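Local coordinates for mbDLG-3 protein (Monosiga brevicollis, PDB 6X1N) that probably binds short, usually C-terminal peptide motifs through this PDZ domain of a Dlg-like scaffold, and may bind protein kinases, at residues F17-L22 against I38-I43. Sequence-based numbering, arbitrary orientation.
Sequences FGFSLL and IFISRI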
ATOM      1  N   PHE A  17       6.597  10.408  -0.558  1.00  9.59           N
ATOM      2  CA  PHE A  17       5.337   9.811  -0.126  1.00  9.56           C
ATOM      3  C   PHE A  17       5.403   9.265   1.297  1.00  9.66           C
ATOM      4  O   PHE A  17       4.362   9.147   1.949  1.00  9.23           O
ATOM      5  CB  PHE A  17       4.919   8.716  -1.099  1.00 11.35           C
ATOM      6  CG  PHE A  17       4.459   9.240  -2.439  1.00 10.08           C
ATOM      7  CD1 PHE A  17       3.331  10.048  -2.531  1.00 11.66           C
ATOM      8  CD2 PHE A  17       5.134   8.909  -3.602  1.00 10.72           C
ATOM      9  CE1 PHE A  17       2.892  10.520  -3.756  1.00 11.34           C
ATOM     10  CE2 PHE A  17       4.695   9.376  -4.836  1.00 14.50           C
ATOM     11  CZ  PHE A  17       3.578  10.182  -4.911  1.00 12.94           C
ATOM     12  N   GLY A  18       6.584   8.893   1.778  1.00  9.49           N
ATOM     13  CA  GLY A  18       6.761   8.606   3.190  1.00 10.37           C
ATOM     14  C   GLY A  18       6.268   7.264   3.688  1.00  8.66           C
ATOM     15  O   GLY A  18       5.859   7.157   4.846  1.00  7.97           O
ATOM     16  N   PHE A  19       6.292   6.226   2.858  1.00  8.04           N
ATOM     17  CA  PHE A  19       5.908   4.910   3.348  1.00  8.50           C
ATOM     18  C   PHE A  19       6.623   3.836   2.556  1.00  7.97           C
ATOM     19  O   PHE A  19       7.051   4.053   1.421  1.00 10.68           O
ATOM     20  CB  PHE A  19       4.391   4.691   3.325  1.00  8.28           C
ATOM     21  CG  PHE A  19       3.803   4.534   1.946  1.00  7.72           C
ATOM     22  CD1 PHE A  19       3.375   5.644   1.223  1.00  9.42           C
ATOM     23  CD2 PHE A  19       3.622   3.274   1.395  1.00  9.21           C
ATOM     24  CE1 PHE A  19       2.808   5.492  -0.038  1.00  9.97           C
ATOM     25  CE2 PHE A  19       3.055   3.112   0.135  1.00 10.40           C
ATOM     26  CZ  PHE A  19       2.654   4.212  -0.587  1.00  9.77           C
ATOM     27  N   SER A  20       6.748   2.674   3.180  1.00  7.17           N
ATOM     28  CA  SER A  20       7.270   1.476   2.546  1.00  7.33           C
ATOM     29  C   SER A  20       6.126   0.503   2.320  1.00  6.52           C
ATOM     30  O   SER A  20       5.187   0.442   3.121  1.00  7.49           O
ATOM     31  CB  SER A  20       8.261   0.771   3.472  1.00  7.37           C
ATOM     32  OG  SER A  20       9.300   1.651   3.886  1.00 10.44           O
ATOM     33  N   LEU A  21       6.204  -0.278   1.248  1.00  6.74           N
ATOM     34  CA  LEU A  21       5.212  -1.320   1.013  1.00  7.17           C
ATOM     35  C   LEU A  21       5.870  -2.686   0.857  1.00  6.73           C
ATOM     36  O   LEU A  21       7.081  -2.806   0.641  1.00  7.13           O
ATOM     37  CB  LEU A  21       4.272  -0.992  -0.163  1.00  8.54           C
ATOM     38  CG  LEU A  21       4.858  -0.741  -1.556  1.00  7.83           C
ATOM     39  CD1 LEU A  21       5.304  -2.027  -2.256  1.00  9.57           C
ATOM     40  CD2 LEU A  21       3.849  -0.018  -2.436  1.00 10.87           C
ATOM     41  N   LEU A  22       5.044  -3.721   0.957  1.00  6.60           N
ATOM     42  CA  LEU A  22       5.487  -5.087   0.746  1.00  8.12           C
ATOM     43  C   LEU A  22       4.461  -5.811  -0.106  1.00  7.83           C
ATOM     44  O   LEU A  22       3.316  -5.372  -0.267  1.00  7.98           O
ATOM     45  CB  LEU A  22       5.761  -5.853   2.054  1.00  9.78           C
ATOM     46  CG  LEU A  22       4.632  -6.230   3.019  1.00  9.82           C
ATOM     47  CD1 LEU A  22       3.709  -7.351   2.499  1.00 10.84           C
ATOM     48  CD2 LEU A  22       5.261  -6.659   4.338  1.00 11.67           C
ATOM     49  N   ILE A  38      -0.949  -6.370  -1.428  1.00  5.98           N
ATOM     50  CA  ILE A  38       0.075  -5.360  -1.177  1.00  6.53           C
ATOM     51  C   ILE A  38      -0.242  -4.685   0.146  1.00  6.47           C
ATOM     52  O   ILE A  38      -1.404  -4.356   0.416  1.00  6.83           O
ATOM     53  CB  ILE A  38       0.078  -4.328  -2.318  1.00  6.23           C
ATOM     54  CG1 ILE A  38       0.379  -5.008  -3.660  1.00  7.94           C
ATOM     55  CG2 ILE A  38       1.071  -3.201  -2.017  1.00  8.11           C
ATOM     56  CD1 ILE A  38       1.686  -5.775  -3.668  1.00  8.26           C
ATOM     57  N   PHE A  39       0.783  -4.467   0.973  1.00  6.83           N
ATOM     58  CA  PHE A  39       0.612  -3.919   2.314  1.00  6.14           C
ATOM     59  C   PHE A  39       1.571  -2.774   2.585  1.00  6.66           C
ATOM     60  O   PHE A  39       2.683  -2.744   2.059  1.00  8.26           O
ATOM     61  CB  PHE A  39       0.818  -5.013   3.359  1.00  6.87           C
ATOM     62  CG  PHE A  39      -0.346  -5.924   3.455  1.00  7.37           C
ATOM     63  CD1 PHE A  39      -0.566  -6.882   2.491  1.00  8.59           C
ATOM     64  CD2 PHE A  39      -1.266  -5.776   4.470  1.00  9.03           C
ATOM     65  CE1 PHE A  39      -1.680  -7.686   2.554  1.00 10.41           C
ATOM     66  CE2 PHE A  39      -2.368  -6.589   4.540  1.00 10.36           C
ATOM     67  CZ  PHE A  39      -2.583  -7.527   3.586  1.00 10.27           C
ATOM     68  N   ILE A  40       1.135  -1.838   3.421  1.00  6.98           N
ATOM     69  CA  ILE A  40       2.033  -0.825   3.962  1.00  6.91           C
ATOM     70  C   ILE A  40       2.881  -1.487   5.035  1.00  7.56           C
ATOM     71  O   ILE A  40       2.344  -2.033   6.008  1.00  8.51           O
ATOM     72  CB  ILE A  40       1.240   0.345   4.549  1.00  7.66           C
ATOM     73  CG1 ILE A  40       0.275   0.930   3.514  1.00 11.44           C
ATOM     74  CG2 ILE A  40       2.201   1.375   5.139  1.00  8.50           C
ATOM     75  CD1 ILE A  40       0.867   1.843   2.537  1.00 15.53           C
ATOM     76  N   SER A  41       4.200  -1.453   4.863  1.00  7.57           N
ATOM     77  CA  SER A  41       5.115  -2.062   5.818  1.00  9.15           C
ATOM     78  C   SER A  41       5.826  -1.064   6.726  1.00  8.81           C
ATOM     79  O   SER A  41       6.467  -1.496   7.687  1.00 11.09           O
ATOM     80  CB  SER A  41       6.153  -2.926   5.088  1.00 10.58           C
ATOM     81  OG  SER A  41       6.824  -2.158   4.103  1.00  9.87           O
ATOM     82  N   ARG A  42       5.739   0.240   6.462  1.00  7.22           N
ATOM     83  CA  ARG A  42       6.349   1.201   7.374  1.00  6.59           C
ATOM     84  C   ARG A  42       5.834   2.582   7.025  1.00  6.53           C
ATOM     85  O   ARG A  42       5.692   2.914   5.849  1.00  7.54           O
ATOM     86  CB  ARG A  42       7.878   1.190   7.214  1.00  8.11           C
ATOM     87  CG  ARG A  42       8.646   1.884   8.312  1.00 10.06           C
ATOM     88  CD  ARG A  42       8.676   1.083   9.590  1.00 13.55           C
ATOM     89  NE  ARG A  42       9.604   1.722  10.522  1.00 18.00           N
ATOM     90  CZ  ARG A  42      10.782   1.224  10.895  1.00 25.31           C
ATOM     91  NH1 ARG A  42      11.185   0.041  10.455  1.00 22.00           N
ATOM     92  NH2 ARG A  42      11.546   1.907  11.738  1.00 29.77           N
ATOM     93  N   ILE A  43       5.582   3.391   8.051  1.00  6.62           N
ATOM     94  CA  ILE A  43       5.320   4.818   7.882  1.00  6.04           C
ATOM     95  C   ILE A  43       6.593   5.560   8.259  1.00  7.76           C
ATOM     96  O   ILE A  43       7.066   5.446   9.396  1.00  7.59           O
ATOM     97  CB  ILE A  43       4.150   5.284   8.757  1.00  6.88           C
ATOM     98  CG1 ILE A  43       2.898   4.454   8.471  1.00  7.34           C
ATOM     99  CG2 ILE A  43       3.885   6.759   8.530  1.00  8.38           C
ATOM    100  CD1 ILE A  43       2.421   4.502   7.016  1.00  8.90           C
TER
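Leu22 and Phe39 exchange two backbone hydrogen bonds, Leu22 N to Phe39 O at 2.8 Å and Phe39 N to Leu22 O at 3.0 Å, which fixes strands 19-22 and 38-43 as antiparallel. Further along, a classic beta bulge sets two residues, Ser41 and Arg42, opposite the single Ser20. Ser20 O takes Ser41 N at 2.8 Å from above its carbonyl plane, and Arg42 N only weakly; Ser20 N returns a straight bond (165°) to Arg42 O. Of the apolar side-chain contacts the closest is on the face of Phe19 and Ile43, where Ile40 CD1 reaches Phe19 CD2 at 3.3 Å, the two side chains crossing at about a right angle. On the other face Ser20 OG and Arg42 CB meet more loosely, at 3.6 Å, and the bent arginine chain leads off into solvent. Nearer the other end of that face, Leu22, its CG lodged between backbone N and carbonyl carbon (chi1 68°), straddles its neighbours, CD1 3.8 Å from Phe39 CB and CD2 3.9 Å from Ser41 CB. With an alanine in its place, both would probably lose this apolar cover and a gap open next to Tyr100. Strand 19-22 and helix 74-82, which Leu21 touches, flank the peptide groove characteristic of PDZ domains; strand 59-64 pairs with 38-43, and helix 97-102 packs against Leu22 and Phe39.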